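Local coordinates for beta-phosphoglucomutase (Bacteroides vulgatus, PDB 3DV9), which probably acts as a magnesium-dependent beta-phosphoglucomutase of the haloacid dehalogenase superfamily, interconverting beta-D-glucose 1-phosphate and glucose 6-phosphate, at residues K6-N11 and G202-A207; A25-M30 and E169-A174; E115-I120 and G148-N153; M128-S133 and Y163-P168. All coordinates share one frame; numbering follows the deposited sequence. Where two conformers were deposited one is given.

How the contacts relate
The four contacts sample a three-layer alpha/beta core from its active end to its far flanks. Contacts 2 and 4, their centres about 7 Å apart, meet at the magnesium and phosphate: strands 25-29 and 126-130 are sheet neighbours, and Asp29 OD1 of the one contact forms a 2.7 Å salt bridge with Lys165 NZ of the other. Contact 3 packs on both strands, Leu117 and Ile120 lying against Phe28, and Phe150 against Val129. Contact 1 is peripheral, its centre about 16 Å from that of contact 2, yet Ile203 CD1 comes within 4.0 Å of Leu27 CD2. In sequence, contact 1 encloses the other three, whereas the segments of contacts 3 and 4 interleave.

Contact 1 (K6-N11 and G202-A207); sequences KEAINN and GIFTIA
Ala8 and Ile9 meet Phe204 in a small, buried apolar contact that lays the N-terminal helix 2-16 against strand 204-208, toward one side of the Rossmann-like parallel sheet of the HAD fold. It exemplifies how one aromatic ring can bridge a helix and a strand that keep their distance: the nearest CA atoms, those of Ile9 and Phe204, are 7.9 Å apart, and no hydrogen bond crosses. With CG anti to the backbone N (chi1 -175°), the ring of Phe204 projects into this space and meets the helix with its edge. Its CE1 comes to 3.7 Å from Ala8 O, so that an aromatic C-H edge faces a backbone carbonyl, and Ile9 N also lies near the ring plane. CZ touches the methyl CB of Ala8 at 4.0 Å, while Ile9 crosses the ring at about a right angle and sets its CG1 4.1 Å from CE1. Leu225 of the neighbouring strand packs on both Ala8 and Phe204, and helix 230-244 closes over Ile9 through Ala243 and Leu244. Just before the strand, Gly202 ends the preceding helix in a Schellman motif with positive phi, and its carbonyl oxygen is hydrogen-bonded to Tyr12 OH, a second tie to the N-terminal helix. On either side of Phe204 in sequence, Thr205 OG1 donates to Ile203 O over 2.8 Å, from 38° above the carbonyl plane.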
loop_
_atom_site.group_PDB
_atom_site.type_symbol
_atom_site.label_atom_id
_atom_site.label_comp_id
_atom_site.label_asym_id
_atom_site.label_seq_id
_atom_site.Cartn_x
_atom_site.Cartn_y
_atom_site.Cartn_z
ATOM N N LYS A 6 15.633 9.469 -13.717
ATOM C CA LYS A 6 16.867 10.055 -13.174
ATOM C C LYS A 6 16.554 11.296 -12.325
ATOM O O LYS A 6 17.147 11.477 -11.259
ATOM C CB LYS A 6 17.800 10.433 -14.326
ATOM C CG LYS A 6 18.481 9.228 -15.019
ATOM C CD LYS A 6 19.309 8.408 -14.021
ATOM C CE LYS A 6 20.240 7.430 -14.719
ATOM N NZ LYS A 6 20.875 6.532 -13.716
ATOM N N GLU A 7 15.692 12.180 -12.831
ATOM C CA GLU A 7 15.303 13.400 -12.073
ATOM C C GLU A 7 14.726 12.994 -10.701
ATOM O O GLU A 7 15.193 13.466 -9.659
ATOM C CB GLU A 7 14.296 14.248 -12.850
ATOM C CG GLU A 7 13.781 15.440 -12.078
ATOM C CD GLU A 7 12.488 16.054 -12.633
ATOM O OE1 GLU A 7 11.595 15.339 -13.209
ATOM O OE2 GLU A 7 12.377 17.300 -12.487
ATOM N N ALA A 8 13.759 12.072 -10.707
ATOM C CA ALA A 8 13.150 11.610 -9.470
ATOM C C ALA A 8 14.220 11.000 -8.570
ATOM O O ALA A 8 14.281 11.315 -7.393
ATOM C CB ALA A 8 12.046 10.582 -9.762
ATOM N N ILE A 9 15.042 10.118 -9.128
ATOM C CA ILE A 9 16.080 9.454 -8.347
ATOM C C ILE A 9 17.025 10.476 -7.723
ATOM O O ILE A 9 17.293 10.420 -6.525
ATOM C CB ILE A 9 16.816 8.380 -9.170
ATOM C CG1 ILE A 9 15.840 7.228 -9.503
ATOM C CG2 ILE A 9 18.035 7.799 -8.421
ATOM C CD1 ILE A 9 16.292 6.425 -10.696
ATOM N N ASN A 10 17.533 11.390 -8.547
ATOM C CA ASN A 10 18.518 12.348 -8.061
ATOM C C ASN A 10 17.968 13.307 -7.034
ATOM O O ASN A 10 18.674 13.668 -6.083
ATOM C CB ASN A 10 19.221 13.048 -9.215
ATOM C CG ASN A 10 20.183 12.128 -9.921
ATOM O OD1 ASN A 10 20.944 11.370 -9.265
ATOM N ND2 ASN A 10 20.158 12.150 -11.251
ATOM N N ASN A 11 16.718 13.729 -7.208
ATOM C CA ASN A 11 16.038 14.541 -6.173
ATOM C C ASN A 11 15.924 13.826 -4.808
ATOM O O ASN A 11 16.221 14.424 -3.745
ATOM C CB ASN A 11 14.655 14.993 -6.667
ATOM C CG ASN A 11 14.755 16.145 -7.707
ATOM O OD1 ASN A 11 15.760 16.860 -7.755
ATOM N ND2 ASN A 11 13.709 16.321 -8.526
ATOM N N GLY A 202 11.089 7.424 4.547
ATOM C CA GLY A 202 12.264 7.834 3.786
ATOM C C GLY A 202 12.717 6.889 2.689
ATOM O O GLY A 202 13.902 6.895 2.312
ATOM N N ILE A 203 11.753 6.151 2.124
ATOM C CA ILE A 203 12.019 5.195 1.028
ATOM C C ILE A 203 11.442 5.798 -0.242
ATOM O O ILE A 203 10.382 6.403 -0.208
ATOM C CB ILE A 203 11.307 3.842 1.266
ATOM C CG1 ILE A 203 11.616 3.300 2.690
ATOM C CG2 ILE A 203 11.591 2.814 0.099
ATOM C CD1 ILE A 203 10.617 2.214 3.160
ATOM N N PHE A 204 12.166 5.618 -1.337
ATOM C CA PHE A 204 11.740 6.069 -2.642
ATOM C C PHE A 204 10.369 5.431 -2.907
ATOM O O PHE A 204 10.211 4.227 -2.838
ATOM C CB PHE A 204 12.788 5.687 -3.699
ATOM C CG PHE A 204 12.475 6.221 -5.067
ATOM C CD1 PHE A 204 13.116 7.389 -5.532
ATOM C CD2 PHE A 204 11.595 5.530 -5.930
ATOM C CE1 PHE A 204 12.837 7.908 -6.791
ATOM C CE2 PHE A 204 11.331 6.042 -7.213
ATOM C CZ PHE A 204 11.975 7.221 -7.650
ATOM N N THR A 205 9.377 6.288 -3.144
ATOM C CA THR A 205 7.981 5.861 -3.134
ATOM C C THR A 205 7.355 6.053 -4.498
ATOM O O THR A 205 7.358 7.179 -5.041
ATOM C CB THR A 205 7.160 6.529 -1.956
ATOM O OG1 THR A 205 7.672 6.052 -0.700
ATOM C CG2 THR A 205 5.637 6.180 -2.052
ATOM N N ILE A 206 6.807 4.966 -5.051
ATOM C CA ILE A 206 6.174 5.004 -6.373
ATOM C C ILE A 206 4.673 4.857 -6.205
ATOM O O ILE A 206 4.161 3.860 -5.626
ATOM C CB ILE A 206 6.747 3.896 -7.320
ATOM C CG1 ILE A 206 8.229 4.133 -7.624
ATOM C CG2 ILE A 206 5.857 3.751 -8.623
ATOM C CD1 ILE A 206 8.881 2.872 -8.191
ATOM N N ALA A 207 3.923 5.844 -6.711
ATOM C CA ALA A 207 2.470 5.732 -6.729
ATOM C C ALA A 207 2.012 5.069 -8.030
ATOM O O ALA A 207 2.532 5.341 -9.100
ATOM C CB ALA A 207 1.772 7.097 -6.618
#

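Contact 2 (A25-M30 and E169-A174); sequences AVLFDM and EPYLMA. With MG (magnesium ion), chain B; PO4 (phosphate ion), chain C.
Leu27 and Ala174 bring strand 25-29 against helix 169-174, whose axis passes 10.2 Å from that of the strand and runs roughly antiparallel to it, at 147°. Leu27 drives its CD2 methyl between two helix residues, 3.8 Å from Ala174 CB and 4.1 Å from Tyr171 CD1, the latter at the ring edge. The leucine and tyrosine side chains run antiparallel alongside one another, and the phenol ends near the C-terminal end of the strand, where Tyr171 OH lies 4.0 Å from Asp29 CB and hydrogen-bonds to Glu189. A phenylalanine in place of this tyrosine would lack the hydroxyl and would probably leave Glu189 OE2 without that partner beside the metal site. Asp29, its CG anti to the backbone N (chi1 179°), directs its carboxylate away from the phenol: OD2 binds magnesium at 2.2 Å, and OD1 is paired in a salt bridge with Lys165. Asp31, Glu65 and Asn190 also bind the metal. The place of Asp29 at the strand end, opening a DxDxV sequence, is consistent with the nucleophile position of HAD phosphotransferases. Around this point, helix 169-178 rests also on the flanking strands, Ala174 and Tyr171 touching Val130 and Tyr171 touching Val187, while Phe28 leaves the other face of the sheet to pack on helix 113-122.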
loop_
_atom_site.group_PDB
_atom_site.type_symbol
_atom_site.label_atom_id
_atom_site.label_comp_id
_atom_site.label_asym_id
_atom_site.label_seq_id
_atom_site.Cartn_x
_atom_site.Cartn_y
_atom_site.Cartn_z
ATOM N N ALA A 25 15.303 -4.606 -2.444
ATOM C CA ALA A 25 13.961 -5.003 -2.024
ATOM C C ALA A 25 12.902 -4.108 -2.662
ATOM O O ALA A 25 13.130 -2.917 -2.903
ATOM C CB ALA A 25 13.851 -4.894 -0.450
ATOM N N VAL A 26 11.718 -4.677 -2.868
ATOM C CA VAL A 26 10.572 -3.915 -3.396
ATOM C C VAL A 26 9.384 -4.250 -2.500
ATOM O O VAL A 26 8.964 -5.410 -2.403
ATOM C CB VAL A 26 10.253 -4.194 -4.907
ATOM C CG1 VAL A 26 9.145 -3.202 -5.424
ATOM C CG2 VAL A 26 11.511 -4.070 -5.787
ATOM N N LEU A 27 8.889 -3.213 -1.819
ATOM C CA LEU A 27 7.861 -3.326 -0.789
ATOM C C LEU A 27 6.536 -2.976 -1.402
ATOM O O LEU A 27 6.291 -1.814 -1.734
ATOM C CB LEU A 27 8.148 -2.340 0.373
ATOM C CG LEU A 27 9.203 -2.792 1.377
ATOM C CD1 LEU A 27 10.270 -3.710 0.862
ATOM C CD2 LEU A 27 9.758 -1.591 2.208
ATOM N N PHE A 28 5.679 -3.981 -1.581
ATOM C CA PHE A 28 4.367 -3.777 -2.230
ATOM C C PHE A 28 3.236 -3.627 -1.256
ATOM O O PHE A 28 2.967 -4.515 -0.411
ATOM C CB PHE A 28 4.026 -4.970 -3.110
ATOM C CG PHE A 28 4.825 -5.050 -4.354
ATOM C CD1 PHE A 28 4.292 -4.534 -5.546
ATOM C CD2 PHE A 28 6.087 -5.638 -4.361
ATOM C CE1 PHE A 28 5.018 -4.598 -6.751
ATOM C CE2 PHE A 28 6.844 -5.702 -5.562
ATOM C CZ PHE A 28 6.299 -5.203 -6.751
ATOM N N ASP A 29 2.486 -2.542 -1.418
ATOM C CA ASP A 29 1.180 -2.558 -0.814
ATOM C C ASP A 29 0.312 -3.727 -1.374
ATOM O O ASP A 29 0.541 -4.205 -2.502
ATOM C CB ASP A 29 0.504 -1.217 -1.090
ATOM C CG ASP A 29 -0.853 -1.148 -0.526
ATOM O OD1 ASP A 29 -0.988 -1.449 0.684
ATOM O OD2 ASP A 29 -1.780 -0.838 -1.293
HETATM N N MSE A 30 -0.669 -4.221 -0.599
HETATM C CA MSE A 30 -1.525 -5.290 -1.140
HETATM C C MSE A 30 -2.804 -4.827 -1.889
HETATM O O MSE A 30 -2.974 -5.044 -3.084
HETATM C CB MSE A 30 -1.907 -6.302 -0.053
HETATM C CG MSE A 30 -2.606 -7.519 -0.683
HETATM SE SE MSE A 30 -3.034 -8.841 0.653
HETATM C CE MSE A 30 -4.446 -7.831 1.582
ATOM N N GLU A 169 5.363 3.415 10.284
ATOM C CA GLU A 169 5.621 2.128 10.982
ATOM C C GLU A 169 5.592 0.857 10.115
ATOM O O GLU A 169 6.526 0.085 10.175
ATOM C CB GLU A 169 4.762 1.970 12.265
ATOM C CG GLU A 169 5.100 0.733 13.125
ATOM C CD GLU A 169 6.495 0.806 13.744
ATOM O OE1 GLU A 169 7.144 1.878 13.667
ATOM O OE2 GLU A 169 6.953 -0.222 14.278
ATOM N N PRO A 170 4.530 0.637 9.320
ATOM C CA PRO A 170 4.489 -0.587 8.498
ATOM C C PRO A 170 5.736 -0.733 7.588
ATOM O O PRO A 170 6.294 -1.856 7.417
ATOM C CB PRO A 170 3.200 -0.400 7.654
ATOM C CG PRO A 170 2.380 0.522 8.402
ATOM C CD PRO A 170 3.296 1.448 9.152
ATOM N N TYR A 171 6.131 0.360 6.940
ATOM C CA TYR A 171 7.295 0.338 6.047
ATOM C C TYR A 171 8.610 0.242 6.810
ATOM O O TYR A 171 9.512 -0.469 6.407
ATOM C CB TYR A 171 7.267 1.530 5.066
ATOM C CG TYR A 171 6.187 1.311 4.056
ATOM C CD1 TYR A 171 6.261 0.236 3.161
ATOM C CD2 TYR A 171 5.050 2.132 4.014
ATOM C CE1 TYR A 171 5.229 -0.021 2.248
ATOM C CE2 TYR A 171 4.000 1.882 3.046
ATOM C CZ TYR A 171 4.123 0.803 2.202
ATOM O OH TYR A 171 3.150 0.503 1.297
ATOM N N LEU A 172 8.721 0.954 7.922
ATOM C CA LEU A 172 9.905 0.805 8.773
ATOM C C LEU A 172 10.062 -0.640 9.250
ATOM O O LEU A 172 11.205 -1.174 9.350
ATOM C CB LEU A 172 9.817 1.770 9.962
ATOM C CG LEU A 172 9.880 3.273 9.631
ATOM C CD1 LEU A 172 9.480 4.140 10.842
ATOM C CD2 LEU A 172 11.211 3.683 9.015
HETATM N N MSE A 173 8.926 -1.269 9.583
HETATM C CA MSE A 173 8.936 -2.672 10.079
HETATM C C MSE A 173 9.372 -3.586 8.934
HETATM O O MSE A 173 10.122 -4.562 9.146
HETATM C CB MSE A 173 7.581 -3.095 10.618
HETATM C CG MSE A 173 7.496 -4.580 11.072
HETATM SE SE MSE A 173 8.703 -4.867 12.587
HETATM C CE MSE A 173 7.561 -3.955 13.920
ATOM N N ALA A 174 8.901 -3.263 7.727
ATOM C CA ALA A 174 9.346 -4.001 6.526
ATOM C C ALA A 174 10.876 -3.929 6.369
ATOM O O ALA A 174 11.500 -4.949 6.159
ATOM C CB ALA A 174 8.659 -3.515 5.248
HETATM MG MG MG B . -3.712 0.110 -1.192
HETATM P P PO4 C . -3.745 -1.636 1.824
HETATM O O1 PO4 C . -3.027 -2.919 1.455
HETATM O O2 PO4 C . -4.095 -0.839 0.598
HETATM O O3 PO4 C . -2.879 -0.786 2.757
HETATM O O4 PO4 C . -5.029 -1.916 2.596
HETATM O O HOH W 1 -4.024 -0.339 0.841
HETATM O O HOH W 2 -2.617 1.778 0.142
#

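Contact 3 (E115-I120 and G148-N153); sequences EVLTKI and GIFQAN
Leu117 of helix 113-122 packs into the loop after helix 139-145, against Ile149 and Phe150, and can be followed outward atom by atom. Its CB already touches Ile149 CG2, at 3.8 Å, and CG stays near the same methyl. At the tip the branches divide the work: CD2 lies 3.8 Å from Ile149 CG2 and also approaches Phe150 CZ, while CD1 meets CZ at 3.7 Å. The leucine fork thus embraces the far corner of the phenyl ring, which it crosses at about a right angle. Ile149 CG2 is doubly used, since it also sits over the centre of one face of the Phe150 ring, 3.7 Å above its plane. With CG1 of Ile149 beside the backbone N (chi1 -60°), CG2 stands anti to that N, between leucine and ring. An alanine in place of Leu117 would remove both methyl tips and is likely to open a gap beside Phe150 CZ, leaving that end of the ring less restrained. Lys121 ties the same two parts together by hydrogen bonds to the carbonyl oxygens of Gly148 and Ile149. Pro127 lies against all three apolar side chains, and Phe28, which touches Leu117, belongs to strand 25-29. With the nearest side-chain atom of Phe150 about 13 Å from the magnesium, this is plain hydrophobic packing, the helix-on-sheet layer of a Rossmann-like HAD core, here with a loop packed against the helix.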
loop_
_atom_site.group_PDB
_atom_site.type_symbol
_atom_site.label_atom_id
_atom_site.label_comp_id
_atom_site.label_asym_id
_atom_site.label_seq_id
_atom_site.Cartn_x
_atom_site.Cartn_y
_atom_site.Cartn_z
ATOM N N GLU A 115 3.401 -10.531 -13.330
ATOM C CA GLU A 115 4.514 -10.359 -14.240
ATOM C C GLU A 115 5.652 -9.535 -13.626
ATOM O O GLU A 115 6.833 -9.905 -13.721
ATOM C CB GLU A 115 4.077 -9.741 -15.540
ATOM C CG GLU A 115 5.258 -9.637 -16.528
ATOM C CD GLU A 115 4.801 -9.178 -17.908
ATOM O OE1 GLU A 115 3.575 -9.167 -18.174
ATOM O OE2 GLU A 115 5.662 -8.838 -18.731
ATOM N N VAL A 116 5.341 -8.386 -13.040
ATOM C CA VAL A 116 6.408 -7.583 -12.438
ATOM C C VAL A 116 7.100 -8.272 -11.243
ATOM O O VAL A 116 8.321 -8.174 -11.114
ATOM C CB VAL A 116 5.972 -6.116 -12.139
ATOM C CG1 VAL A 116 5.143 -6.021 -10.814
ATOM C CG2 VAL A 116 7.187 -5.202 -12.144
ATOM N N LEU A 117 6.346 -9.005 -10.430
ATOM C CA LEU A 117 6.900 -9.747 -9.276
ATOM C C LEU A 117 7.852 -10.827 -9.769
ATOM O O LEU A 117 8.900 -11.072 -9.170
ATOM C CB LEU A 117 5.780 -10.373 -8.452
ATOM C CG LEU A 117 5.039 -9.321 -7.613
ATOM C CD1 LEU A 117 3.691 -9.874 -7.098
ATOM C CD2 LEU A 117 5.977 -8.797 -6.479
ATOM N N THR A 118 7.513 -11.465 -10.879
ATOM C CA THR A 118 8.393 -12.529 -11.422
ATOM C C THR A 118 9.712 -11.931 -11.927
ATOM O O THR A 118 10.771 -12.563 -11.772
ATOM C CB THR A 118 7.683 -13.398 -12.511
ATOM O OG1 THR A 118 7.491 -12.630 -13.708
ATOM C CG2 THR A 118 6.340 -13.883 -12.015
ATOM N N LYS A 119 9.651 -10.706 -12.485
ATOM C CA LYS A 119 10.869 -10.043 -12.993
ATOM C C LYS A 119 11.735 -9.704 -11.778
ATOM O O LYS A 119 12.954 -9.939 -11.780
ATOM C CB LYS A 119 10.504 -8.711 -13.658
ATOM C CG LYS A 119 9.850 -8.874 -15.031
ATOM C CD LYS A 119 9.459 -7.508 -15.536
ATOM C CE LYS A 119 8.665 -7.613 -16.785
ATOM N NZ LYS A 119 8.214 -6.240 -17.252
ATOM N N ILE A 120 11.084 -9.173 -10.753
ATOM C CA ILE A 120 11.782 -8.713 -9.511
ATOM C C ILE A 120 12.461 -9.913 -8.832
ATOM O O ILE A 120 13.635 -9.850 -8.463
ATOM C CB ILE A 120 10.796 -7.955 -8.538
ATOM C CG1 ILE A 120 10.453 -6.590 -9.160
ATOM C CG2 ILE A 120 11.400 -7.744 -7.123
ATOM C CD1 ILE A 120 9.169 -5.895 -8.575
ATOM N N GLY A 148 5.347 -18.743 -4.801
ATOM C CA GLY A 148 6.744 -18.647 -4.401
ATOM C C GLY A 148 7.353 -17.250 -4.372
ATOM O O GLY A 148 8.577 -17.113 -4.237
ATOM N N ILE A 149 6.516 -16.216 -4.484
ATOM C CA ILE A 149 7.022 -14.834 -4.567
ATOM C C ILE A 149 7.269 -14.274 -3.166
ATOM O O ILE A 149 8.333 -13.701 -2.917
ATOM C CB ILE A 149 6.058 -13.892 -5.366
ATOM C CG1 ILE A 149 5.872 -14.420 -6.815
ATOM C CG2 ILE A 149 6.496 -12.367 -5.250
ATOM C CD1 ILE A 149 7.140 -14.448 -7.634
ATOM N N PHE A 150 6.299 -14.432 -2.262
ATOM C CA PHE A 150 6.378 -13.825 -0.932
ATOM C C PHE A 150 6.685 -14.830 0.156
ATOM O O PHE A 150 6.338 -16.005 0.030
ATOM C CB PHE A 150 5.099 -13.076 -0.571
ATOM C CG PHE A 150 4.760 -11.991 -1.545
ATOM C CD1 PHE A 150 5.538 -10.814 -1.579
ATOM C CD2 PHE A 150 3.731 -12.175 -2.466
ATOM C CE1 PHE A 150 5.253 -9.800 -2.501
ATOM C CE2 PHE A 150 3.424 -11.187 -3.390
ATOM C CZ PHE A 150 4.183 -9.993 -3.412
ATOM N N GLN A 151 7.309 -14.331 1.225
ATOM C CA GLN A 151 7.733 -15.131 2.390
ATOM C C GLN A 151 7.093 -14.582 3.678
ATOM O O GLN A 151 7.031 -13.373 3.856
ATOM C CB GLN A 151 9.266 -15.052 2.523
ATOM C CG GLN A 151 10.075 -16.057 1.699
ATOM C CD GLN A 151 11.438 -16.405 2.330
ATOM O OE1 GLN A 151 12.488 -15.969 1.843
ATOM N NE2 GLN A 151 11.424 -17.190 3.410
ATOM N N ALA A 152 6.667 -15.464 4.601
ATOM C CA ALA A 152 6.054 -15.069 5.898
ATOM C C ALA A 152 6.910 -14.201 6.791
ATOM O O ALA A 152 6.413 -13.324 7.520
ATOM C CB ALA A 152 5.651 -16.326 6.686
ATOM N N ASN A 153 8.203 -14.478 6.799
ATOM C CA ASN A 153 9.088 -13.660 7.597
ATOM C C ASN A 153 9.280 -12.288 6.938
ATOM O O ASN A 153 9.808 -11.365 7.563
ATOM C CB ASN A 153 10.409 -14.395 7.882
ATOM C CG ASN A 153 11.111 -14.840 6.620
ATOM O OD1 ASN A 153 10.558 -15.644 5.829
ATOM N ND2 ASN A 153 12.354 -14.347 6.433
#

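Contact 4 (M128-S133 and Y163-P168); sequences MVVTGS and YGKPNP. With PO4 (phosphate ion), chain C.
Lys165 reaches Val130 because its CG stands anti to the carbonyl carbon (chi1 -63°) and the chain beyond is extended, carrying NZ to the end of strand 126-130. There NZ donates to Val130 O over 3.0 Å, approaching from 41° above the carbonyl plane and thus not along a lone pair. On the way, CE passes Val130 CG1 at 4.3 Å. Salt bridges with Asp29 and Glu189 join this bond in anchoring the ammonium group. NZ also lies 3.0 Å from phosphate O3, a bond to take with caution because a modelled water overlaps that oxygen. The phosphate, probably from the crystallisation liquor, is approached from the strand side as well: Gly132 N makes a weak 3.5 Å bond to phosphate O3, with the same water as its alternative acceptor, and Thr131 OG1 lies 3.0 Å from phosphate O1. Thr131 OG1 is held in turn by accepting from Ser133 N at 2.9 Å, an ST turn. In the loop of Lys165, the peptide before Pro166 is cis, and Asn167 caps helix 169-178 through Glu169 N. A threonine just past strand 126-130 and a lysine in the loop before helix 169-178, both near the phosphate, match motifs II and III of the HAD superfamily, whose phosphate-binding role they probably share.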
loop_
_atom_site.group_PDB
_atom_site.type_symbol
_atom_site.label_atom_id
_atom_site.label_comp_id
_atom_site.label_asym_id
_atom_site.label_seq_id
_atom_site.Cartn_x
_atom_site.Cartn_y
_atom_site.Cartn_z
HETATM N N MSE A 128 8.369 -7.841 -0.872
HETATM C CA MSE A 128 7.708 -7.917 0.440
HETATM C C MSE A 128 6.305 -7.366 0.271
HETATM O O MSE A 128 6.062 -6.543 -0.621
HETATM C CB MSE A 128 8.470 -7.110 1.519
HETATM C CG MSE A 128 9.966 -7.486 1.638
HETATM SE SE MSE A 128 10.798 -6.568 3.160
HETATM C CE MSE A 128 9.715 -7.362 4.580
ATOM N N VAL A 129 5.406 -7.821 1.125
ATOM C CA VAL A 129 4.031 -7.264 1.179
ATOM C C VAL A 129 3.880 -6.465 2.450
ATOM O O VAL A 129 4.290 -6.927 3.516
ATOM C CB VAL A 129 2.949 -8.358 1.146
ATOM C CG1 VAL A 129 1.555 -7.703 1.162
ATOM C CG2 VAL A 129 3.106 -9.191 -0.053
ATOM N N VAL A 130 3.292 -5.263 2.335
ATOM C CA VAL A 130 3.039 -4.374 3.483
ATOM C C VAL A 130 1.588 -3.873 3.463
ATOM O O VAL A 130 1.214 -3.041 2.619
ATOM C CB VAL A 130 3.968 -3.164 3.471
ATOM C CG1 VAL A 130 3.671 -2.264 4.711
ATOM C CG2 VAL A 130 5.434 -3.597 3.383
ATOM N N THR A 131 0.775 -4.356 4.393
ATOM C CA THR A 131 -0.674 -4.109 4.283
ATOM C C THR A 131 -1.267 -3.723 5.608
ATOM O O THR A 131 -0.823 -4.205 6.651
ATOM C CB THR A 131 -1.414 -5.315 3.634
ATOM O OG1 THR A 131 -2.810 -5.014 3.523
ATOM C CG2 THR A 131 -1.221 -6.581 4.467
ATOM N N GLY A 132 -2.206 -2.777 5.534
ATOM C CA GLY A 132 -3.004 -2.355 6.669
ATOM C C GLY A 132 -4.168 -3.304 6.806
ATOM O O GLY A 132 -5.007 -3.141 7.695
ATOM N N SER A 133 -4.209 -4.302 5.918
ATOM C CA SER A 133 -5.276 -5.298 5.925
ATOM C C SER A 133 -5.080 -6.267 7.078
ATOM O O SER A 133 -3.946 -6.621 7.415
ATOM C CB SER A 133 -5.315 -6.080 4.608
ATOM O OG SER A 133 -6.603 -6.612 4.364
ATOM N N TYR A 163 0.741 0.939 14.826
ATOM C CA TYR A 163 0.225 2.080 14.079
ATOM C C TYR A 163 0.276 1.784 12.593
ATOM O O TYR A 163 1.287 1.262 12.114
ATOM C CB TYR A 163 1.029 3.347 14.425
ATOM C CG TYR A 163 1.009 3.719 15.901
ATOM C CD1 TYR A 163 -0.063 4.432 16.446
ATOM C CD2 TYR A 163 2.062 3.365 16.752
ATOM C CE1 TYR A 163 -0.093 4.779 17.805
ATOM C CE2 TYR A 163 2.045 3.709 18.110
ATOM C CZ TYR A 163 0.963 4.417 18.636
ATOM O OH TYR A 163 0.932 4.758 19.986
ATOM N N GLY A 164 -0.815 2.080 11.877
ATOM C CA GLY A 164 -0.891 1.899 10.421
ATOM C C GLY A 164 -0.679 3.158 9.584
ATOM O O GLY A 164 -0.432 4.238 10.096
ATOM N N LYS A 165 -0.742 3.002 8.267
ATOM C CA LYS A 165 -0.681 4.148 7.370
ATOM C C LYS A 165 -1.673 5.213 7.874
ATOM O O LYS A 165 -2.765 4.851 8.314
ATOM C CB LYS A 165 -0.959 3.650 5.944
ATOM C CG LYS A 165 0.125 2.644 5.452
ATOM C CD LYS A 165 -0.465 1.704 4.336
ATOM C CE LYS A 165 0.454 0.501 4.118
ATOM N NZ LYS A 165 0.126 -0.289 2.879
ATOM N N PRO A 166 -1.290 6.524 7.840
ATOM C CA PRO A 166 -0.106 7.061 7.188
ATOM C C PRO A 166 1.153 7.085 8.083
ATOM O O PRO A 166 2.146 7.650 7.702
ATOM C CB PRO A 166 -0.532 8.498 6.867
ATOM C CG PRO A 166 -1.391 8.875 8.049
ATOM C CD PRO A 166 -2.115 7.604 8.440
ATOM N N ASN A 167 1.092 6.459 9.256
ATOM C CA ASN A 167 2.309 6.324 10.076
ATOM C C ASN A 167 3.323 5.499 9.247
ATOM O O ASN A 167 2.892 4.542 8.548
ATOM C CB ASN A 167 1.978 5.615 11.385
ATOM C CG ASN A 167 3.107 5.716 12.429
ATOM O OD1 ASN A 167 4.224 5.225 12.200
ATOM N ND2 ASN A 167 2.794 6.302 13.613
ATOM N N PRO A 168 4.622 5.886 9.254
ATOM C CA PRO A 168 5.630 5.114 8.504
ATOM C C PRO A 168 5.895 3.721 9.084
ATOM O O PRO A 168 6.553 2.950 8.420
ATOM C CB PRO A 168 6.902 5.962 8.627
ATOM C CG PRO A 168 6.709 6.765 9.818
ATOM C CD PRO A 168 5.232 7.095 9.850
HETATM P P PO4 C . -3.745 -1.636 1.824
HETATM O O1 PO4 C . -3.027 -2.919 1.455
HETATM O O2 PO4 C . -4.095 -0.839 0.598
HETATM O O3 PO4 C . -2.879 -0.786 2.757
HETATM O O4 PO4 C . -5.029 -1.916 2.596
HETATM O O HOH W 3 -2.579 -1.160 3.525
#